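Local coordinates for thioesterase (Streptomyces coelicolor, PDB 3QMW), which is a thioesterase of the prodiginine biosynthetic pathway with an alpha/beta-hydrolase fold, and probably hydrolyses thioester-linked intermediates, at residues D[36-41]-D[241-246]; D[47-52]-D[100-105]; D[65-70]-D[178-183]; D[217-222]-D[230-235]. All coordinates share one frame; numbering follows the deposited sequence.

Contact 1 (D[36-41]-D[241-246]); sequences FPYAGG and FLNGGP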
loop_
_atom_site.group_PDB
_atom_site.type_symbol
_atom_site.label_atom_id
_atom_site.label_comp_id
_atom_site.label_asym_id
_atom_site.label_seq_id
_atom_site.Cartn_x
_atom_site.Cartn_y
_atom_site.Cartn_z
ATOM N N PHE D 36 -17.131 -2.106 -5.691
ATOM C CA PHE D 36 -18.469 -2.557 -5.329
ATOM C C PHE D 36 -18.567 -2.914 -3.858
ATOM O O PHE D 36 -17.748 -3.691 -3.358
ATOM C CB PHE D 36 -18.850 -3.762 -6.168
ATOM C CG PHE D 36 -19.011 -3.439 -7.613
ATOM C CD1 PHE D 36 -18.119 -3.931 -8.553
ATOM C CD2 PHE D 36 -20.045 -2.600 -8.031
ATOM C CE1 PHE D 36 -18.259 -3.613 -9.896
ATOM C CE2 PHE D 36 -20.202 -2.278 -9.381
ATOM C CZ PHE D 36 -19.308 -2.784 -10.317
ATOM N N PRO D 37 -19.575 -2.356 -3.155
ATOM C CA PRO D 37 -19.684 -2.591 -1.722
ATOM C C PRO D 37 -20.289 -3.927 -1.362
ATOM O O PRO D 37 -20.692 -4.697 -2.226
ATOM C CB PRO D 37 -20.609 -1.460 -1.242
ATOM C CG PRO D 37 -20.695 -0.499 -2.371
ATOM C CD PRO D 37 -20.545 -1.335 -3.590
ATOM N N TYR D 38 -20.337 -4.188 -0.068
ATOM C CA TYR D 38 -20.903 -5.423 0.427
ATOM C C TYR D 38 -22.407 -5.251 0.523
ATOM O O TYR D 38 -22.935 -4.140 0.320
ATOM C CB TYR D 38 -20.298 -5.823 1.784
ATOM C CG TYR D 38 -20.131 -4.689 2.768
ATOM C CD1 TYR D 38 -18.882 -4.105 2.981
ATOM C CD2 TYR D 38 -21.208 -4.203 3.490
ATOM C CE1 TYR D 38 -18.717 -3.054 3.892
ATOM C CE2 TYR D 38 -21.056 -3.160 4.390
ATOM C CZ TYR D 38 -19.805 -2.586 4.585
ATOM O OH TYR D 38 -19.649 -1.545 5.469
ATOM N N ALA D 39 -23.080 -6.362 0.815
ATOM C CA ALA D 39 -24.517 -6.380 1.037
ATOM C C ALA D 39 -24.874 -5.392 2.111
ATOM O O ALA D 39 -24.399 -5.513 3.234
ATOM C CB ALA D 39 -24.972 -7.763 1.458
ATOM N N GLY D 40 -25.721 -4.427 1.760
ATOM C CA GLY D 40 -26.242 -3.433 2.702
ATOM C C GLY D 40 -25.325 -2.224 2.802
ATOM O O GLY D 40 -25.552 -1.324 3.627
ATOM N N GLY D 41 -24.302 -2.208 1.946
ATOM C CA GLY D 41 -23.234 -1.238 2.033
ATOM C C GLY D 41 -23.474 -0.075 1.116
ATOM O O GLY D 41 -24.396 -0.072 0.317
ATOM N N PHE D 241 -13.424 -7.051 7.808
ATOM C CA PHE D 241 -12.132 -6.362 7.942
ATOM C C PHE D 241 -12.068 -5.018 7.178
ATOM O O PHE D 241 -11.433 -4.062 7.646
ATOM C CB PHE D 241 -10.965 -7.282 7.513
ATOM C CG PHE D 241 -10.864 -7.526 6.014
ATOM C CD1 PHE D 241 -10.445 -6.521 5.148
ATOM C CD2 PHE D 241 -11.144 -8.773 5.482
ATOM C CE1 PHE D 241 -10.340 -6.757 3.786
ATOM C CE2 PHE D 241 -11.035 -9.017 4.120
ATOM C CZ PHE D 241 -10.636 -8.013 3.273
ATOM N N LEU D 242 -12.747 -4.962 6.027
ATOM C CA LEU D 242 -12.699 -3.821 5.098
ATOM C C LEU D 242 -13.011 -2.465 5.729
ATOM O O LEU D 242 -12.549 -1.433 5.245
ATOM C CB LEU D 242 -13.674 -4.062 3.931
ATOM C CG LEU D 242 -13.549 -3.113 2.740
ATOM C CD1 LEU D 242 -12.154 -3.206 2.177
ATOM C CD2 LEU D 242 -14.563 -3.432 1.684
ATOM N N ASN D 243 -13.804 -2.467 6.793
ATOM C CA ASN D 243 -14.182 -1.228 7.461
ATOM C C ASN D 243 -12.973 -0.488 8.037
ATOM O O ASN D 243 -12.857 0.725 7.875
ATOM C CB ASN D 243 -15.204 -1.509 8.570
ATOM C CG ASN D 243 -16.447 -2.231 8.058
ATOM O OD1 ASN D 243 -16.951 -1.941 6.962
ATOM N ND2 ASN D 243 -16.943 -3.178 8.851
ATOM N N GLY D 244 -12.075 -1.216 8.698
ATOM C CA GLY D 244 -10.888 -0.614 9.294
ATOM C C GLY D 244 -9.967 -1.660 9.896
ATOM O O GLY D 244 -10.390 -2.798 10.158
ATOM N N GLY D 245 -8.705 -1.288 10.094
ATOM C CA GLY D 245 -7.735 -2.159 10.751
ATOM C C GLY D 245 -6.551 -2.546 9.876
ATOM O O GLY D 245 -6.422 -2.052 8.754
ATOM N N PRO D 246 -5.690 -3.449 10.385
ATOM C CA PRO D 246 -4.458 -3.861 9.716
ATOM C C PRO D 246 -4.673 -4.487 8.337
ATOM O O PRO D 246 -3.865 -4.254 7.434
ATOM C CB PRO D 246 -3.849 -4.897 10.675
ATOM C CG PRO D 246 -4.588 -4.748 11.974
ATOM C CD PRO D 246 -5.931 -4.218 11.622
#
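Tyr38 and Asn243 meet at the protein surface, the phenol coming to the amide through its hydroxyl: Tyr38 OH lies 3.1 Å from Asn243 OD1. The same oxygen approaches the ring obliquely, with Tyr38 CE1 3.7 Å from Asn243 OD1. The two side chains cross at about a right angle, and ring and amide planes stand 77° apart, so the flat groups do not stack. In Tyr38, CG sits between the backbone N and the carbonyl carbon (chi1 43°), which brings the hydroxyl end of the ring to Asn243. Leu242 stands farther off, Leu242 CD2 lying 4.6 Å from Tyr38 CD1. Both loops belong to the catalytic end of an alpha/beta-hydrolase fold, and they illustrate how that fold assembles its active site from loops distant in sequence. The loop after strand 31-36 stands where enzymes of this fold commonly supply oxyanion-hole amides, while 241-246 follows His239, the probable triad histidine. Tyr38 also touches Ser105, the probable nucleophile, and packs edge-to-face with Phe240. Beyond Tyr38 the chain reverses in a type II beta turn closed by Gly41 N to Tyr38 O at 2.9 Å, with Gly40 N bonded to Asp184 OD2. On the partner loop, Gly245 takes the N-cap position of helix 246-258.

Contact 2 (D[47-52]-D[100-105]); sequences RGWQER and ALFGHS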
loop_
_atom_site.group_PDB
_atom_site.type_symbol
_atom_site.label_atom_id
_atom_site.label_comp_id
_atom_site.label_asym_id
_atom_site.label_seq_id
_atom_site.Cartn_x
_atom_site.Cartn_y
_atom_site.Cartn_z
ATOM N N ARG D 47 -14.191 4.994 1.760
ATOM C CA ARG D 47 -13.718 6.297 2.211
ATOM C C ARG D 47 -12.239 6.149 2.553
ATOM O O ARG D 47 -11.843 5.221 3.255
ATOM C CB ARG D 47 -14.503 6.758 3.439
ATOM C CG ARG D 47 -14.514 8.260 3.685
ATOM C CD ARG D 47 -15.363 8.631 4.919
ATOM N NE ARG D 47 -14.719 8.312 6.207
ATOM C CZ ARG D 47 -14.810 7.150 6.873
ATOM N NH1 ARG D 47 -15.518 6.119 6.401
ATOM N NH2 ARG D 47 -14.180 7.012 8.038
ATOM N N GLY D 48 -11.425 7.053 2.028
ATOM C CA GLY D 48 -10.009 7.065 2.324
ATOM C C GLY D 48 -9.165 6.345 1.294
ATOM O O GLY D 48 -7.956 6.525 1.271
ATOM N N TRP D 49 -9.788 5.529 0.448
ATOM C CA TRP D 49 -9.054 4.723 -0.515
ATOM C C TRP D 49 -8.257 5.553 -1.508
ATOM O O TRP D 49 -7.137 5.182 -1.837
ATOM C CB TRP D 49 -9.995 3.801 -1.286
ATOM C CG TRP D 49 -10.358 2.573 -0.548
ATOM C CD1 TRP D 49 -10.639 2.469 0.777
ATOM C CD2 TRP D 49 -10.523 1.269 -1.098
ATOM N NE1 TRP D 49 -10.943 1.176 1.098
ATOM C CE2 TRP D 49 -10.880 0.413 -0.037
ATOM C CE3 TRP D 49 -10.391 0.735 -2.386
ATOM C CZ2 TRP D 49 -11.105 -0.959 -0.217
ATOM C CZ3 TRP D 49 -10.614 -0.627 -2.568
ATOM C CH2 TRP D 49 -10.966 -1.457 -1.488
ATOM N N GLN D 50 -8.825 6.660 -1.991
ATOM C CA GLN D 50 -8.147 7.478 -3.004
ATOM C C GLN D 50 -6.782 7.929 -2.511
ATOM O O GLN D 50 -5.789 7.849 -3.235
ATOM C CB GLN D 50 -8.971 8.709 -3.378
ATOM C CG GLN D 50 -8.338 9.557 -4.492
ATOM C CD GLN D 50 -8.190 8.790 -5.797
ATOM O OE1 GLN D 50 -9.077 8.036 -6.177
ATOM N NE2 GLN D 50 -7.071 8.977 -6.483
ATOM N N GLU D 51 -6.756 8.401 -1.269
ATOM C CA GLU D 51 -5.552 8.919 -0.641
ATOM C C GLU D 51 -4.471 7.847 -0.543
ATOM O O GLU D 51 -3.287 8.151 -0.698
ATOM C CB GLU D 51 -5.871 9.434 0.770
ATOM C CG GLU D 51 -6.648 10.757 0.829
ATOM C CD GLU D 51 -8.158 10.626 0.552
ATOM O OE1 GLU D 51 -8.742 9.530 0.758
ATOM O OE2 GLU D 51 -8.763 11.642 0.125
ATOM N N ARG D 52 -4.884 6.606 -0.290
ATOM C CA ARG D 52 -3.950 5.499 -0.056
ATOM C C ARG D 52 -3.382 4.868 -1.313
ATOM O O ARG D 52 -2.510 3.997 -1.215
ATOM C CB ARG D 52 -4.622 4.382 0.734
ATOM C CG ARG D 52 -5.143 4.795 2.075
ATOM C CD ARG D 52 -4.040 5.300 2.998
ATOM N NE ARG D 52 -4.468 5.160 4.388
ATOM C CZ ARG D 52 -4.383 4.037 5.095
ATOM N NH1 ARG D 52 -4.825 4.019 6.345
ATOM N NH2 ARG D 52 -3.848 2.942 4.568
ATOM N N ALA D 100 -10.311 -1.454 -13.820
ATOM C CA ALA D 100 -10.387 -2.758 -13.161
ATOM C C ALA D 100 -11.549 -2.799 -12.171
ATOM O O ALA D 100 -12.225 -1.793 -11.943
ATOM C CB ALA D 100 -9.081 -3.083 -12.462
ATOM N N LEU D 101 -11.765 -3.965 -11.576
ATOM C CA LEU D 101 -12.915 -4.185 -10.722
ATOM C C LEU D 101 -12.461 -4.682 -9.371
ATOM O O LEU D 101 -11.696 -5.652 -9.291
ATOM C CB LEU D 101 -13.880 -5.208 -11.360
ATOM C CG LEU D 101 -14.319 -4.911 -12.805
ATOM C CD1 LEU D 101 -15.049 -6.090 -13.416
ATOM C CD2 LEU D 101 -15.151 -3.603 -12.878
ATOM N N PHE D 102 -12.931 -3.993 -8.325
ATOM C CA PHE D 102 -12.901 -4.492 -6.955
ATOM C C PHE D 102 -14.312 -4.723 -6.402
ATOM O O PHE D 102 -15.191 -3.868 -6.544
ATOM C CB PHE D 102 -12.202 -3.529 -5.992
ATOM C CG PHE D 102 -12.328 -3.971 -4.571
ATOM C CD1 PHE D 102 -11.488 -4.944 -4.065
ATOM C CD2 PHE D 102 -13.365 -3.517 -3.780
ATOM C CE1 PHE D 102 -11.644 -5.413 -2.766
ATOM C CE2 PHE D 102 -13.522 -3.989 -2.484
ATOM C CZ PHE D 102 -12.662 -4.928 -1.979
ATOM N N GLY D 103 -14.509 -5.850 -5.725
ATOM C CA GLY D 103 -15.739 -6.083 -5.001
ATOM C C GLY D 103 -15.497 -6.859 -3.728
ATOM O O GLY D 103 -14.674 -7.759 -3.703
ATOM N N HIS D 104 -16.202 -6.528 -2.677
ATOM C CA HIS D 104 -16.092 -7.275 -1.464
ATOM C C HIS D 104 -17.383 -7.988 -1.203
ATOM O O HIS D 104 -18.390 -7.381 -1.114
ATOM C CB HIS D 104 -15.796 -6.349 -0.303
ATOM C CG HIS D 104 -15.735 -7.043 1.016
ATOM N ND1 HIS D 104 -14.765 -7.951 1.328
ATOM C CD2 HIS D 104 -16.511 -6.946 2.110
ATOM C CE1 HIS D 104 -14.962 -8.415 2.538
ATOM N NE2 HIS D 104 -16.020 -7.823 3.033
ATOM N N SER D 105 -17.347 -9.287 -1.024
ATOM C CA SER D 105 -18.560 -9.995 -0.720
ATOM C C SER D 105 -19.553 -9.808 -1.862
ATOM O O SER D 105 -19.241 -10.026 -2.985
ATOM C CB SER D 105 -19.112 -9.501 0.595
ATOM O OG SER D 105 -19.973 -10.448 1.160
#
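A buried edge-to-face aromatic pair, Trp49 with Phe102, joins the short helix 49-53 to the central strand 99-104 of the parallel sheet. The six-membered ring of the indole presents its edge to the phenyl face, centroids 5.1 Å apart and planes at 59°. One atom leads: Trp49 CH2 lies 3.7 Å from Phe102 CE2, above the phenyl plane but displaced toward the rim. In Phe102, CG lies opposite the backbone N (chi1 173°), which sends the ring out from the strand to meet the indole. The strand leads directly into Ser105, whose backbone (phi 60°) and Gly103-Ser105-Gly107 spacing fit the nucleophile elbow of alpha/beta hydrolases; Ser105 OG is hydrogen-bonded to His239 NE2. A serine in place of Phe102 would probably leave the indole edge without its aromatic face and open a gap beneath Trp49 CH2. Helix 246-258 packs against the indole through Leu251, Leu252 and Leu255, while Phe102 also touches Phe130 of the neighbouring strand.

Contact 3 (D[65-70]-D[178-183]); sequences PGRGLR and LPVLRA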
loop_
_atom_site.group_PDB
_atom_site.type_symbol
_atom_site.label_atom_id
_atom_site.label_comp_id
_atom_site.label_asym_id
_atom_site.label_seq_id
_atom_site.Cartn_x
_atom_site.Cartn_y
_atom_site.Cartn_z
ATOM N N PRO D 65 -28.775 1.717 -6.250
ATOM C CA PRO D 65 -29.982 2.456 -5.904
ATOM C C PRO D 65 -30.588 1.904 -4.628
ATOM O O PRO D 65 -30.575 0.694 -4.423
ATOM C CB PRO D 65 -30.899 2.208 -7.096
ATOM C CG PRO D 65 -30.500 0.865 -7.583
ATOM C CD PRO D 65 -29.027 0.721 -7.304
ATOM N N GLY D 66 -31.103 2.802 -3.789
ATOM C CA GLY D 66 -31.729 2.438 -2.515
ATOM C C GLY D 66 -30.953 2.905 -1.295
ATOM O O GLY D 66 -31.214 2.449 -0.182
ATOM N N ARG D 67 -30.002 3.819 -1.487
ATOM C CA ARG D 67 -29.130 4.249 -0.403
ATOM C C ARG D 67 -28.469 5.546 -0.769
ATOM O O ARG D 67 -28.470 5.930 -1.929
ATOM C CB ARG D 67 -28.061 3.188 -0.131
ATOM C CG ARG D 67 -27.034 3.035 -1.249
ATOM C CD ARG D 67 -26.516 1.621 -1.301
ATOM N NE ARG D 67 -27.471 0.700 -1.920
ATOM C CZ ARG D 67 -27.401 -0.628 -1.844
ATOM N NH1 ARG D 67 -28.332 -1.369 -2.446
ATOM N NH2 ARG D 67 -26.423 -1.226 -1.158
ATOM N N GLY D 68 -27.882 6.206 0.220
ATOM C CA GLY D 68 -27.300 7.531 0.022
ATOM C C GLY D 68 -28.328 8.488 -0.554
ATOM O O GLY D 68 -29.470 8.537 -0.088
ATOM N N LEU D 69 -27.937 9.218 -1.596
ATOM C CA LEU D 69 -28.828 10.162 -2.252
ATOM C C LEU D 69 -29.795 9.447 -3.203
ATOM O O LEU D 69 -30.477 10.083 -4.009
ATOM C CB LEU D 69 -28.005 11.204 -3.021
ATOM C CG LEU D 69 -27.069 12.081 -2.187
ATOM C CD1 LEU D 69 -26.223 12.959 -3.109
ATOM C CD2 LEU D 69 -27.853 12.927 -1.194
ATOM N N ARG D 70 -29.838 8.123 -3.112
ATOM C CA ARG D 70 -30.702 7.304 -3.940
ATOM C C ARG D 70 -31.582 6.476 -3.035
ATOM O O ARG D 70 -31.929 5.338 -3.349
ATOM C CB ARG D 70 -29.867 6.379 -4.819
ATOM C CG ARG D 70 -28.716 7.059 -5.517
ATOM C CD ARG D 70 -28.020 6.082 -6.419
ATOM N NE ARG D 70 -28.899 5.649 -7.494
ATOM C CZ ARG D 70 -28.587 4.735 -8.402
ATOM N NH1 ARG D 70 -29.469 4.412 -9.334
ATOM N NH2 ARG D 70 -27.402 4.141 -8.386
ATOM N N LEU D 178 -32.050 -1.789 6.366
ATOM C CA LEU D 178 -32.519 -3.200 6.328
ATOM C C LEU D 178 -33.202 -3.651 5.025
ATOM O O LEU D 178 -32.911 -4.740 4.530
ATOM C CB LEU D 178 -33.442 -3.509 7.509
ATOM C CG LEU D 178 -32.761 -4.200 8.679
ATOM C CD1 LEU D 178 -33.662 -4.177 9.888
ATOM C CD2 LEU D 178 -32.405 -5.618 8.288
ATOM N N PRO D 179 -34.132 -2.842 4.485
ATOM C CA PRO D 179 -34.626 -3.129 3.150
ATOM C C PRO D 179 -33.517 -3.391 2.141
ATOM O O PRO D 179 -33.553 -4.383 1.413
ATOM C CB PRO D 179 -35.393 -1.850 2.775
ATOM C CG PRO D 179 -35.686 -1.160 4.064
ATOM C CD PRO D 179 -35.027 -1.913 5.186
ATOM N N VAL D 180 -32.529 -2.504 2.120
ATOM C CA VAL D 180 -31.498 -2.506 1.088
ATOM C C VAL D 180 -30.542 -3.655 1.314
ATOM O O VAL D 180 -30.063 -4.251 0.359
ATOM C CB VAL D 180 -30.749 -1.195 1.072
ATOM C CG1 VAL D 180 -30.011 -1.047 -0.217
ATOM C CG2 VAL D 180 -31.735 -0.047 1.230
ATOM N N LEU D 181 -30.295 -3.980 2.579
ATOM C CA LEU D 181 -29.597 -5.210 2.937
ATOM C C LEU D 181 -30.331 -6.418 2.357
ATOM O O LEU D 181 -29.766 -7.164 1.556
ATOM C CB LEU D 181 -29.478 -5.342 4.458
ATOM C CG LEU D 181 -28.717 -6.568 4.985
ATOM C CD1 LEU D 181 -27.326 -6.667 4.375
ATOM C CD2 LEU D 181 -28.625 -6.547 6.512
ATOM N N ARG D 182 -31.597 -6.589 2.747
ATOM C CA ARG D 182 -32.429 -7.706 2.263
ATOM C C ARG D 182 -32.435 -7.794 0.740
ATOM O O ARG D 182 -32.343 -8.881 0.184
ATOM C CB ARG D 182 -33.877 -7.574 2.752
ATOM C CG ARG D 182 -34.114 -7.903 4.226
ATOM C CD ARG D 182 -35.592 -7.794 4.566
ATOM N NE ARG D 182 -35.847 -7.715 6.005
ATOM C CZ ARG D 182 -35.814 -8.749 6.846
ATOM N NH1 ARG D 182 -35.513 -9.976 6.423
ATOM N NH2 ARG D 182 -36.072 -8.560 8.134
ATOM N N ALA D 183 -32.547 -6.656 0.066
ATOM C CA ALA D 183 -32.524 -6.642 -1.392
ATOM C C ALA D 183 -31.124 -6.971 -1.937
ATOM O O ALA D 183 -30.995 -7.611 -2.984
ATOM C CB ALA D 183 -33.011 -5.305 -1.919
#
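Gly66 meets Val180 through its backbone, the carbonyl oxygen facing the CG2 methyl. Together with Arg67 it forms a G1 beta bulge opposite Arg70, in the loop after strand 57-61; Val180 lies on helix 178-189, within the helical insertion between strands 129-132 and 203-208, where alpha/beta-hydrolase thioesterases carry their lid. The bulge is closed by Gly66 N to Arg70 O at 2.7 Å and by Arg70 N to Arg67 O at 2.8 Å. Next along the chain, Arg67 lays one face of its guanidinium over Val180 CG1, although the closest approach modelled there is too short to trust. A bend in the Arg67 side chain at chi3 (77°) carries NH2 to Asp184 OD2, a salt bridge, and to Gly41 O, a hydrogen bond. With an alanine at Arg67, Asp184 would probably lose its charged mate here and the Gly41 carbonyl a donor. Farther on, Arg70 pairs with Glu73 and makes a cation-pi contact with Trp11 of the second subunit. The Arg70 guanidinium lies over Pro65 CA, which is 3.6 Å from its plane and above its centre.

Contact 4 (D[217-222]-D[230-235]); sequences EMVEAW and FLRRHL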
loop_
_atom_site.group_PDB
_atom_site.type_symbol
_atom_site.label_atom_id
_atom_site.label_comp_id
_atom_site.label_asym_id
_atom_site.label_seq_id
_atom_site.Cartn_x
_atom_site.Cartn_y
_atom_site.Cartn_z
ATOM N N GLU D 217 -10.494 -22.427 0.943
ATOM C CA GLU D 217 -10.998 -23.353 -0.079
ATOM C C GLU D 217 -12.116 -22.743 -0.954
ATOM O O GLU D 217 -12.191 -23.036 -2.153
ATOM C CB GLU D 217 -11.469 -24.668 0.569
ATOM C CG GLU D 217 -12.646 -24.506 1.539
ATOM C CD GLU D 217 -13.029 -25.790 2.267
ATOM O OE1 GLU D 217 -12.621 -26.870 1.778
ATOM O OE2 GLU D 217 -13.721 -25.730 3.315
ATOM N N MET D 218 -12.968 -21.901 -0.360
ATOM C CA MET D 218 -14.024 -21.204 -1.104
ATOM C C MET D 218 -13.430 -20.149 -2.026
ATOM O O MET D 218 -13.858 -19.994 -3.169
ATOM C CB MET D 218 -15.027 -20.525 -0.159
ATOM C CG MET D 218 -15.959 -21.473 0.577
ATOM S SD MET D 218 -16.914 -20.667 1.893
ATOM C CE MET D 218 -17.724 -22.092 2.626
ATOM N N VAL D 219 -12.443 -19.424 -1.517
ATOM C CA VAL D 219 -11.783 -18.379 -2.288
ATOM C C VAL D 219 -10.862 -19.008 -3.326
ATOM O O VAL D 219 -10.724 -18.497 -4.436
ATOM C CB VAL D 219 -10.988 -17.422 -1.381
ATOM C CG1 VAL D 219 -10.414 -16.258 -2.194
ATOM C CG2 VAL D 219 -11.886 -16.906 -0.259
ATOM N N GLU D 220 -10.243 -20.126 -2.963
ATOM C CA GLU D 220 -9.465 -20.908 -3.910
ATOM C C GLU D 220 -10.309 -21.294 -5.118
ATOM O O GLU D 220 -9.801 -21.339 -6.235
ATOM C CB GLU D 220 -8.925 -22.176 -3.242
ATOM C CG GLU D 220 -7.977 -23.030 -4.125
ATOM C CD GLU D 220 -6.644 -22.347 -4.419
ATOM O OE1 GLU D 220 -6.164 -21.561 -3.568
ATOM O OE2 GLU D 220 -6.070 -22.602 -5.499
ATOM N N ALA D 221 -11.594 -21.562 -4.894
ATOM C CA ALA D 221 -12.514 -21.994 -5.959
ATOM C C ALA D 221 -12.700 -20.996 -7.121
ATOM O O ALA D 221 -13.271 -21.351 -8.146
ATOM C CB ALA D 221 -13.875 -22.374 -5.352
ATOM N N TRP D 222 -12.226 -19.763 -6.967
ATOM C CA TRP D 222 -12.245 -18.771 -8.052
ATOM C C TRP D 222 -11.245 -19.072 -9.171
ATOM O O TRP D 222 -11.345 -18.500 -10.260
ATOM C CB TRP D 222 -11.911 -17.371 -7.511
ATOM C CG TRP D 222 -13.032 -16.665 -6.831
ATOM C CD1 TRP D 222 -13.352 -16.718 -5.503
ATOM C CD2 TRP D 222 -13.972 -15.765 -7.434
ATOM N NE1 TRP D 222 -14.432 -15.913 -5.248
ATOM C CE2 TRP D 222 -14.835 -15.321 -6.417
ATOM C CE3 TRP D 222 -14.167 -15.297 -8.738
ATOM C CZ2 TRP D 222 -15.882 -14.438 -6.661
ATOM C CZ3 TRP D 222 -15.207 -14.416 -8.981
ATOM C CH2 TRP D 222 -16.052 -14.000 -7.950
ATOM N N PHE D 230 -3.652 -15.933 -11.661
ATOM C CA PHE D 230 -4.435 -15.964 -10.441
ATOM C C PHE D 230 -3.580 -16.008 -9.176
ATOM O O PHE D 230 -2.720 -16.879 -9.029
ATOM C CB PHE D 230 -5.361 -17.166 -10.434
ATOM C CG PHE D 230 -6.262 -17.206 -9.243
ATOM C CD1 PHE D 230 -7.290 -16.278 -9.113
ATOM C CD2 PHE D 230 -6.074 -18.146 -8.242
ATOM C CE1 PHE D 230 -8.128 -16.304 -8.018
ATOM C CE2 PHE D 230 -6.908 -18.179 -7.136
ATOM C CZ PHE D 230 -7.939 -17.259 -7.022
ATOM N N LEU D 231 -3.848 -15.074 -8.263
ATOM C CA LEU D 231 -3.197 -15.030 -6.965
ATOM C C LEU D 231 -4.246 -14.994 -5.871
ATOM O O LEU D 231 -5.192 -14.211 -5.941
ATOM C CB LEU D 231 -2.339 -13.776 -6.842
ATOM C CG LEU D 231 -1.042 -13.736 -7.648
ATOM C CD1 LEU D 231 -0.521 -12.303 -7.715
ATOM C CD2 LEU D 231 0.005 -14.680 -7.058
ATOM N N ARG D 232 -4.080 -15.836 -4.861
ATOM C CA ARG D 232 -4.873 -15.715 -3.659
ATOM C C ARG D 232 -3.990 -15.179 -2.546
ATOM O O ARG D 232 -3.174 -15.915 -1.985
ATOM C CB ARG D 232 -5.490 -17.053 -3.250
ATOM C CG ARG D 232 -6.340 -16.951 -1.991
ATOM C CD ARG D 232 -7.184 -18.183 -1.777
ATOM N NE ARG D 232 -6.374 -19.400 -1.766
ATOM C CZ ARG D 232 -5.615 -19.807 -0.749
ATOM N NH1 ARG D 232 -5.543 -19.104 0.377
ATOM N NH2 ARG D 232 -4.922 -20.934 -0.861
ATOM N N ARG D 233 -4.148 -13.894 -2.241
ATOM C CA ARG D 233 -3.573 -13.328 -1.029
ATOM C C ARG D 233 -4.441 -13.780 0.123
ATOM O O ARG D 233 -5.630 -14.017 -0.048
ATOM C CB ARG D 233 -3.531 -11.806 -1.079
ATOM C CG ARG D 233 -2.883 -11.231 -2.326
ATOM C CD ARG D 233 -1.501 -11.797 -2.565
ATOM N NE ARG D 233 -0.794 -11.034 -3.592
ATOM C CZ ARG D 233 0.445 -11.288 -4.011
ATOM N NH1 ARG D 233 1.138 -12.297 -3.496
ATOM N NH2 ARG D 233 0.992 -10.529 -4.953
ATOM N N HIS D 234 -3.834 -13.919 1.292
ATOM C CA HIS D 234 -4.545 -14.370 2.478
ATOM C C HIS D 234 -4.280 -13.387 3.607
ATOM O O HIS D 234 -3.145 -13.243 4.058
ATOM C CB HIS D 234 -4.095 -15.770 2.882
ATOM C CG HIS D 234 -4.900 -16.358 3.995
ATOM N ND1 HIS D 234 -6.230 -16.683 3.854
ATOM C CD2 HIS D 234 -4.564 -16.682 5.264
ATOM C CE1 HIS D 234 -6.681 -17.181 4.991
ATOM N NE2 HIS D 234 -5.689 -17.196 5.862
ATOM N N LEU D 235 -5.342 -12.719 4.048
ATOM C CA LEU D 235 -5.257 -11.675 5.046
ATOM C C LEU D 235 -5.767 -12.181 6.385
ATOM O O LEU D 235 -6.429 -13.210 6.450
ATOM C CB LEU D 235 -6.081 -10.477 4.581
ATOM C CG LEU D 235 -5.405 -9.692 3.469
ATOM C CD1 LEU D 235 -6.389 -8.804 2.768
ATOM C CD2 LEU D 235 -4.278 -8.887 4.072
#
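Glu220 OE1 is gripped by two nitrogens of a single arginine, Arg232. The guanidinium binds side-on: Arg232 NE donates to Glu220 OE1 over 2.8 Å at a fairly straight 155°, and Arg232 NH2 reaches the same Glu220 OE1 at 3.0 Å along a more bent path. The pair links the two later elements of a beta-alpha-beta unit, helix 216-220 and the outermost strand 230-235, with strand 203-208 as the first element. Because both nitrogens donate to OE1, which lies nearly in the guanidinium plane, this is a single-oxygen, side-on pairing and not the two-oxygen bidentate one; the carboxylate plane is turned 80° from the guanidinium. That leaves Glu220 OE2 for a second salt bridge, to Arg223 NH2, and the carboxylate shared between two cations is likely to be held in its charged form. A bend at chi3 (55°) turns the end of Arg232 to the glutamate while its aliphatic part rests on the helix, Arg232 CD lying 3.8 Å from Val219 CG1. Two residues back along the strand, Phe230 packs against Trp222, with Phe230 CE1 4.0 Å from Trp222 CB. The indole of Trp222 is bonded elsewhere, NE1 donating to Ser134 O. At the edge of the phenyl ring, near its plane, Val219 O lies 4.0 Å from Phe230 CZ.

From the N terminus, contact 1 opens first, at 36-41, and closes last, at 241-246, joining the loops after strands 31-36 and 230-235 with the other three contacts nested inside. Contact 2 opens at 47-52 and closes at 100-105, tying helix 49-53 to strand 99-104; contact 3 opens between these segments, at 65-70, and closes at 178-183, so the two cross, and it ties the loop after strand 57-61 to helix 178-189. Contact 4 follows both in series, a short closure at the sheet's far edge. Contact 1 touches contact 2 through Phe36 N and Phe102 O, 2.8 Å apart in a probable bond between adjacent strands, and contact 3 where Leu181 packs against its turn.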